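Local coordinates for multifunctional non-homologous end joining DNA repair protein LigD (Mycobacterium tuberculosis, PDB 2IRU), which probably repairs DNA double-strand breaks with Ku by non-homologous end joining, this portion being its manganese-dependent polymerase domain, at residues A203-S216 and L222-N234. Numbering follows the deposited sequence.
Sequences AQRLEQAMPALVTS and LRAGKVFVDWSQN
The indole NE1 of W231 donates to S216 O at 2.8 Å, in the plane of that carbonyl. Tryptophan suits the place, since it combines this single N-H with an apolar CD1 that packs 3.6 Å from A203 CB on helix 192-209. Before this bond, three backbone bonds form a parallel ladder: V227 N to L213 O, T215 N to V227 O, and V229 N to T215 O, the last almost straight in line with its carbonyl. The extended K226 chain lies along the 211-213 carbonyls, CE 3.3 Å from P211 O, a place suited to its long aliphatic part. One face of the pair carries V214 and V227. With V229 CG1 anti to the backbone N (chi1 -180°), CG1 reaches A203 CB and CG2 meets V214 CG1 at 3.7 Å; the branched valine thus touches both strand and helix. On the other face T215 turns CG2 to R223 CD, 3.9 Å away, and T215 O lies at the edge of the F228 ring. F228 CB sits over the guanidinium of R223, which salt-bridges D142. Helix 192-209 leads into a short edge strand parallel to strand 227-230, which ends at D230, like D140 and D142 a probable manganese ligand, consistent with the catalytic sheet of archaeo-eukaryotic primase-type polymerases.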
ATOM      1  N   ALA A 203      10.469 -16.053   3.669  1.00 10.91           N
ATOM      2  CA  ALA A 203      10.796 -16.135   2.226  1.00 11.40           C
ATOM      3  C   ALA A 203      11.838 -17.209   1.915  1.00 11.15           C
ATOM      4  O   ALA A 203      11.661 -18.025   0.998  1.00 11.01           O
ATOM      5  CB  ALA A 203      11.293 -14.798   1.733  1.00 11.61           C
ATOM      6  N   GLN A 204      12.930 -17.217   2.680  1.00 10.27           N
ATOM      7  CA  GLN A 204      13.973 -18.231   2.481  1.00 11.03           C
ATOM      8  C   GLN A 204      13.465 -19.635   2.782  1.00 11.24           C
ATOM      9  O   GLN A 204      13.833 -20.590   2.090  1.00 10.78           O
ATOM     10  CB  GLN A 204      15.220 -17.903   3.309  1.00 11.49           C
ATOM     11  CG  GLN A 204      15.893 -16.649   2.783  1.00 14.06           C
ATOM     12  CD  GLN A 204      17.114 -16.236   3.588  1.00 19.25           C
ATOM     13  OE1 GLN A 204      17.250 -16.583   4.763  1.00 19.97           O
ATOM     14  NE2 GLN A 204      18.002 -15.480   2.952  1.00 21.30           N
ATOM     15  N   ARG A 205      12.588 -19.759   3.773  1.00 11.40           N
ATOM     16  CA  ARG A 205      11.988 -21.063   4.087  1.00 13.03           C
ATOM     17  C   ARG A 205      11.116 -21.560   2.945  1.00 11.87           C
ATOM     18  O   ARG A 205      11.152 -22.763   2.589  1.00 10.75           O
ATOM     19  CB  ARG A 205      11.197 -21.011   5.398  1.00 13.87           C
ATOM     20  CG  ARG A 205      10.537 -22.308   5.882  1.00 17.03           C
ATOM     21  CD  ARG A 205       9.641 -22.016   7.127  1.00 19.23           C
ATOM     22  NE  ARG A 205      10.322 -21.245   8.183  1.00 26.74           N
ATOM     23  CZ  ARG A 205       9.724 -20.372   9.007  1.00 30.12           C
ATOM     24  NH1 ARG A 205       8.418 -20.116   8.918  1.00 31.91           N
ATOM     25  NH2 ARG A 205      10.437 -19.729   9.924  1.00 31.92           N
ATOM     26  N   LEU A 206      10.357 -20.639   2.358  1.00 10.54           N
ATOM     27  CA  LEU A 206       9.523 -20.978   1.210  1.00 11.11           C
ATOM     28  C   LEU A 206      10.380 -21.367   0.011  1.00 10.24           C
ATOM     29  O   LEU A 206      10.087 -22.351  -0.675  1.00  8.42           O
ATOM     30  CB  LEU A 206       8.542 -19.858   0.855  1.00 10.99           C
ATOM     31  CG  LEU A 206       7.474 -20.267  -0.169  1.00 14.10           C
ATOM     32  CD1 LEU A 206       6.713 -21.559   0.218  1.00 15.58           C
ATOM     33  CD2 LEU A 206       6.503 -19.112  -0.356  1.00 17.30           C
ATOM     34  N   GLU A 207      11.449 -20.609  -0.203  1.00 10.07           N
ATOM     35  CA  GLU A 207      12.407 -20.904  -1.265  1.00 11.06           C
ATOM     36  C   GLU A 207      13.031 -22.295  -1.114  1.00 10.46           C
ATOM     37  O   GLU A 207      13.180 -23.039  -2.096  1.00 10.75           O
ATOM     38  CB  GLU A 207      13.486 -19.825  -1.290  1.00 11.32           C
ATOM     39  CG  GLU A 207      14.633 -20.064  -2.270  1.00 12.23           C
ATOM     40  CD  GLU A 207      15.480 -18.795  -2.377  1.00 18.02           C
ATOM     41  OE1 GLU A 207      15.947 -18.315  -1.329  1.00 20.65           O
ATOM     42  OE2 GLU A 207      15.658 -18.272  -3.490  1.00 18.91           O
ATOM     43  N   GLN A 208      13.359 -22.663   0.121  1.00  9.87           N
ATOM     44  CA  GLN A 208      13.864 -24.010   0.416  1.00 10.36           C
ATOM     45  C   GLN A 208      12.837 -25.103   0.056  1.00  9.64           C
ATOM     46  O   GLN A 208      13.194 -26.178  -0.476  1.00  9.65           O
ATOM     47  CB  GLN A 208      14.214 -24.056   1.900  1.00 10.97           C
ATOM     48  CG  GLN A 208      14.827 -25.301   2.409  1.00 15.86           C
ATOM     49  CD  GLN A 208      15.258 -25.143   3.863  1.00 20.01           C
ATOM     50  OE1 GLN A 208      15.256 -24.028   4.407  1.00 23.21           O
ATOM     51  NE2 GLN A 208      15.623 -26.251   4.498  1.00 22.89           N
ATOM     52  N   ALA A 209      11.571 -24.810   0.364  1.00  9.34           N
ATOM     53  CA  ALA A 209      10.455 -25.718   0.154  1.00  9.47           C
ATOM     54  C   ALA A 209      10.078 -25.890  -1.323  1.00 10.04           C
ATOM     55  O   ALA A 209       9.760 -26.997  -1.739  1.00 10.22           O
ATOM     56  CB  ALA A 209       9.233 -25.260   0.954  1.00 10.41           C
ATOM     57  N   MET A 210      10.110 -24.810  -2.104  1.00 10.44           N
ATOM     58  CA  MET A 210       9.771 -24.902  -3.530  1.00 12.63           C
ATOM     59  C   MET A 210      10.771 -24.109  -4.341  1.00 11.03           C
ATOM     60  O   MET A 210      10.401 -23.093  -4.947  1.00 10.11           O
ATOM     61  CB  MET A 210       8.399 -24.322  -3.873  1.00 13.47           C
ATOM     62  CG  MET A 210       7.290 -24.462  -2.897  1.00 19.33           C
ATOM     63  SD  MET A 210       6.089 -23.105  -3.078  1.00 18.45           S
ATOM     64  CE  MET A 210       4.760 -23.933  -2.246  1.00 20.60           C
ATOM     65  N   PRO A 211      12.034 -24.575  -4.389  1.00 10.75           N
ATOM     66  CA  PRO A 211      13.010 -23.722  -5.102  1.00 10.70           C
ATOM     67  C   PRO A 211      12.766 -23.561  -6.620  1.00  9.94           C
ATOM     68  O   PRO A 211      13.257 -22.593  -7.201  1.00 10.92           O
ATOM     69  CB  PRO A 211      14.344 -24.412  -4.809  1.00 10.41           C
ATOM     70  CG  PRO A 211      13.939 -25.892  -4.626  1.00 10.35           C
ATOM     71  CD  PRO A 211      12.669 -25.778  -3.819  1.00 10.46           C
ATOM     72  N   ALA A 212      11.981 -24.442  -7.247  1.00  7.86           N
ATOM     73  CA  ALA A 212      11.628 -24.291  -8.668  1.00  8.05           C
ATOM     74  C   ALA A 212      10.624 -23.155  -8.902  1.00  8.28           C
ATOM     75  O   ALA A 212      10.524 -22.620 -10.025  1.00  7.85           O
ATOM     76  CB  ALA A 212      11.035 -25.586  -9.193  1.00  7.20           C
ATOM     77  N   LEU A 213       9.896 -22.787  -7.840  1.00  8.39           N
ATOM     78  CA  LEU A 213       8.723 -21.908  -7.978  1.00 10.11           C
ATOM     79  C   LEU A 213       8.870 -20.576  -7.276  1.00 10.03           C
ATOM     80  O   LEU A 213       8.149 -19.610  -7.583  1.00  9.82           O
ATOM     81  CB  LEU A 213       7.487 -22.613  -7.409  1.00 10.91           C
ATOM     82  CG  LEU A 213       7.243 -24.035  -7.917  1.00 13.24           C
ATOM     83  CD1 LEU A 213       6.005 -24.646  -7.291  1.00 16.08           C
ATOM     84  CD2 LEU A 213       7.167 -24.093  -9.460  1.00 15.36           C
ATOM     85  N   VAL A 214       9.794 -20.542  -6.321  1.00  9.55           N
ATOM     86  CA  VAL A 214      10.011 -19.336  -5.491  1.00 10.45           C
ATOM     87  C   VAL A 214      11.466 -18.920  -5.411  1.00 10.51           C
ATOM     88  O   VAL A 214      12.368 -19.767  -5.260  1.00 10.24           O
ATOM     89  CB  VAL A 214       9.509 -19.602  -4.032  1.00 10.72           C
ATOM     90  CG1 VAL A 214      10.018 -18.530  -3.053  1.00  9.61           C
ATOM     91  CG2 VAL A 214       8.002 -19.701  -4.009  1.00 10.51           C
ATOM     92  N   THR A 215      11.697 -17.599  -5.476  1.00 11.80           N
ATOM     93  CA  THR A 215      13.015 -17.059  -5.111  1.00 13.14           C
ATOM     94  C   THR A 215      12.860 -15.989  -4.014  1.00 13.27           C
ATOM     95  O   THR A 215      11.850 -15.299  -3.951  1.00 12.22           O
ATOM     96  CB  THR A 215      13.815 -16.486  -6.340  1.00 13.83           C
ATOM     97  OG1 THR A 215      15.124 -16.077  -5.907  1.00 16.00           O
ATOM     98  CG2 THR A 215      13.090 -15.291  -6.996  1.00 14.10           C
ATOM     99  N   SER A 216      13.868 -15.894  -3.149  1.00 14.71           N
ATOM    100  CA  SER A 216      13.890 -14.892  -2.066  1.00 16.04           C
ATOM    101  C   SER A 216      14.919 -13.790  -2.327  1.00 17.76           C
ATOM    102  O   SER A 216      15.130 -12.912  -1.465  1.00 16.56           O
ATOM    103  CB  SER A 216      14.242 -15.556  -0.734  1.00 15.97           C
ATOM    104  OG  SER A 216      15.582 -16.057  -0.733  1.00 15.57           O
ATOM    105  N   LEU A 222      17.758 -15.483 -12.086  1.00 30.65           N
ATOM    106  CA  LEU A 222      17.085 -16.552 -11.349  1.00 29.90           C
ATOM    107  C   LEU A 222      15.586 -16.259 -11.222  1.00 28.80           C
ATOM    108  O   LEU A 222      14.849 -16.998 -10.552  1.00 29.05           O
ATOM    109  CB  LEU A 222      17.731 -16.745  -9.966  1.00 30.19           C
ATOM    110  CG  LEU A 222      19.123 -17.403  -9.909  1.00 30.97           C
ATOM    111  CD1 LEU A 222      19.812 -17.077  -8.583  1.00 32.18           C
ATOM    112  CD2 LEU A 222      19.049 -18.923 -10.137  1.00 31.30           C
ATOM    113  N   ARG A 223      15.136 -15.202 -11.892  1.00 26.97           N
ATOM    114  CA  ARG A 223      13.768 -14.716 -11.718  1.00 25.60           C
ATOM    115  C   ARG A 223      12.729 -15.429 -12.577  1.00 24.29           C
ATOM    116  O   ARG A 223      11.596 -15.624 -12.134  1.00 23.52           O
ATOM    117  CB  ARG A 223      13.689 -13.196 -11.913  1.00 26.31           C
ATOM    118  CG  ARG A 223      14.316 -12.432 -10.747  1.00 27.66           C
ATOM    119  CD  ARG A 223      13.386 -12.358  -9.544  1.00 30.23           C
ATOM    120  NE  ARG A 223      12.868 -11.002  -9.382  1.00 34.00           N
ATOM    121  CZ  ARG A 223      11.714 -10.533  -9.863  1.00 35.56           C
ATOM    122  NH1 ARG A 223      10.878 -11.304 -10.558  1.00 35.03           N
ATOM    123  NH2 ARG A 223      11.392  -9.267  -9.630  1.00 36.27           N
ATOM    124  N   ALA A 224      13.115 -15.820 -13.793  1.00 22.05           N
ATOM    125  CA  ALA A 224      12.150 -16.371 -14.739  1.00 20.44           C
ATOM    126  C   ALA A 224      11.524 -17.653 -14.186  1.00 19.53           C
ATOM    127  O   ALA A 224      12.224 -18.478 -13.584  1.00 19.22           O
ATOM    128  CB  ALA A 224      12.804 -16.620 -16.085  1.00 20.85           C
ATOM    129  N   GLY A 225      10.212 -17.794 -14.376  1.00 17.78           N
ATOM    130  CA  GLY A 225       9.480 -19.002 -13.976  1.00 16.98           C
ATOM    131  C   GLY A 225       9.219 -19.089 -12.480  1.00 15.39           C
ATOM    132  O   GLY A 225       8.628 -20.059 -12.010  1.00 14.92           O
ATOM    133  N   LYS A 226       9.664 -18.075 -11.738  1.00 14.65           N
ATOM    134  CA  LYS A 226       9.508 -18.046 -10.273  1.00 13.77           C
ATOM    135  C   LYS A 226       8.776 -16.822  -9.764  1.00 13.42           C
ATOM    136  O   LYS A 226       8.833 -15.742 -10.371  1.00 14.46           O
ATOM    137  CB  LYS A 226      10.872 -18.121  -9.568  1.00 13.32           C
ATOM    138  CG  LYS A 226      11.659 -19.357  -9.976  1.00 13.34           C
ATOM    139  CD  LYS A 226      12.979 -19.514  -9.255  1.00 15.01           C
ATOM    140  CE  LYS A 226      13.662 -20.722  -9.890  1.00 18.03           C
ATOM    141  NZ  LYS A 226      15.090 -20.926  -9.546  1.00 22.34           N
ATOM    142  N   VAL A 227       8.101 -17.002  -8.629  1.00 12.75           N
ATOM    143  CA  VAL A 227       7.600 -15.877  -7.834  1.00 11.94           C
ATOM    144  C   VAL A 227       8.721 -15.346  -6.942  1.00 12.29           C
ATOM    145  O   VAL A 227       9.307 -16.081  -6.140  1.00 12.51           O
ATOM    146  CB  VAL A 227       6.371 -16.259  -6.970  1.00 11.54           C
ATOM    147  CG1 VAL A 227       5.883 -15.047  -6.113  1.00 11.21           C
ATOM    148  CG2 VAL A 227       5.252 -16.783  -7.849  1.00 11.55           C
ATOM    149  N   PHE A 228       9.005 -14.057  -7.071  1.00 12.28           N
ATOM    150  CA  PHE A 228       9.944 -13.417  -6.175  1.00 11.82           C
ATOM    151  C   PHE A 228       9.158 -12.998  -4.925  1.00 12.07           C
ATOM    152  O   PHE A 228       8.242 -12.183  -5.004  1.00 11.37           O
ATOM    153  CB  PHE A 228      10.554 -12.185  -6.859  1.00 13.23           C
ATOM    154  CG  PHE A 228      11.401 -11.342  -5.955  1.00 14.15           C
ATOM    155  CD1 PHE A 228      12.147 -11.917  -4.925  1.00 13.71           C
ATOM    156  CD2 PHE A 228      11.449  -9.959  -6.138  1.00 13.63           C
ATOM    157  CE1 PHE A 228      12.952 -11.114  -4.066  1.00 16.69           C
ATOM    158  CE2 PHE A 228      12.245  -9.157  -5.299  1.00 17.17           C
ATOM    159  CZ  PHE A 228      12.983  -9.736  -4.264  1.00 16.41           C
ATOM    160  N   VAL A 229       9.481 -13.628  -3.802  1.00 11.40           N
ATOM    161  CA  VAL A 229       8.830 -13.311  -2.535  1.00 11.28           C
ATOM    162  C   VAL A 229       9.671 -12.242  -1.848  1.00 11.78           C
ATOM    163  O   VAL A 229      10.619 -12.551  -1.135  1.00 11.39           O
ATOM    164  CB  VAL A 229       8.668 -14.552  -1.647  1.00 11.51           C
ATOM    165  CG1 VAL A 229       7.994 -14.218  -0.341  1.00 13.23           C
ATOM    166  CG2 VAL A 229       7.841 -15.578  -2.380  1.00 10.67           C
ATOM    167  N   ASP A 230       9.307 -11.000  -2.109  1.00 10.90           N
ATOM    168  CA  ASP A 230      10.101  -9.870  -1.663  1.00  9.88           C
ATOM    169  C   ASP A 230       9.708  -9.496  -0.225  1.00  9.55           C
ATOM    170  O   ASP A 230       8.566  -9.050   0.046  1.00 10.38           O
ATOM    171  CB  ASP A 230       9.892  -8.674  -2.625  1.00 10.08           C
ATOM    172  CG  ASP A 230      10.858  -7.505  -2.351  1.00 12.71           C
ATOM    173  OD1 ASP A 230      11.722  -7.610  -1.473  1.00 14.35           O
ATOM    174  OD2 ASP A 230      10.729  -6.452  -3.015  1.00 19.59           O
ATOM    175  N   TRP A 231      10.681  -9.701   0.670  1.00 10.09           N
ATOM    176  CA  TRP A 231      10.582  -9.410   2.100  1.00 10.65           C
ATOM    177  C   TRP A 231      11.167  -8.039   2.427  1.00 11.21           C
ATOM    178  O   TRP A 231      11.067  -7.594   3.590  1.00 11.39           O
ATOM    179  CB  TRP A 231      11.387 -10.464   2.887  1.00 11.09           C
ATOM    180  CG  TRP A 231      12.727 -10.726   2.237  1.00 12.04           C
ATOM    181  CD1 TRP A 231      13.026 -11.714   1.320  1.00 12.64           C
ATOM    182  CD2 TRP A 231      13.941  -9.981   2.428  1.00 12.71           C
ATOM    183  NE1 TRP A 231      14.354 -11.623   0.947  1.00 11.84           N
ATOM    184  CE2 TRP A 231      14.928 -10.560   1.599  1.00 13.57           C
ATOM    185  CE3 TRP A 231      14.288  -8.869   3.211  1.00 12.57           C
ATOM    186  CZ2 TRP A 231      16.241 -10.079   1.554  1.00 13.58           C
ATOM    187  CZ3 TRP A 231      15.598  -8.382   3.150  1.00 13.77           C
ATOM    188  CH2 TRP A 231      16.550  -8.978   2.324  1.00 14.41           C
ATOM    189  N   SER A 232      11.767  -7.376   1.428  1.00 10.88           N
ATOM    190  CA  SER A 232      12.618  -6.186   1.665  1.00 11.53           C
ATOM    191  C   SER A 232      11.829  -4.919   2.027  1.00 10.49           C
ATOM    192  O   SER A 232      12.393  -3.930   2.558  1.00 11.60           O
ATOM    193  CB  SER A 232      13.515  -5.888   0.451  1.00 11.70           C
ATOM    194  OG  SER A 232      12.754  -5.427  -0.642  1.00 14.30           O
ATOM    195  N   GLN A 233      10.542  -4.906   1.683  1.00 10.24           N
ATOM    196  CA  GLN A 233       9.686  -3.735   1.995  1.00 11.39           C
ATOM    197  C   GLN A 233       9.328  -3.554   3.484  1.00 10.89           C
ATOM    198  O   GLN A 233       8.703  -2.553   3.888  1.00 12.56           O
ATOM    199  CB  GLN A 233       8.463  -3.690   1.083  1.00 11.93           C
ATOM    200  CG  GLN A 233       8.916  -3.572  -0.348  1.00 13.29           C
ATOM    201  CD  GLN A 233       7.824  -3.749  -1.329  1.00 18.20           C
ATOM    202  OE1 GLN A 233       6.746  -3.162  -1.197  1.00 24.75           O
ATOM    203  NE2 GLN A 233       8.090  -4.565  -2.353  1.00 21.07           N
ATOM    204  N   ASN A 234       9.764  -4.500   4.305  1.00 10.83           N
ATOM    205  CA  ASN A 234       9.648  -4.360   5.755  1.00 11.26           C
ATOM    206  C   ASN A 234      10.728  -3.447   6.326  1.00 11.63           C
ATOM    207  O   ASN A 234      10.662  -3.083   7.502  1.00 12.31           O
ATOM    208  CB  ASN A 234       9.611  -5.737   6.428  1.00 10.70           C
ATOM    209  CG  ASN A 234       8.374  -6.534   6.008  1.00 11.71           C
ATOM    210  OD1 ASN A 234       7.270  -6.214   6.413  1.00 13.92           O
ATOM    211  ND2 ASN A 234       8.563  -7.557   5.155  1.00 12.42           N
TER
HETATM  212  O   HOH W   1       9.980 -23.099 -12.595  1.00 28.51           O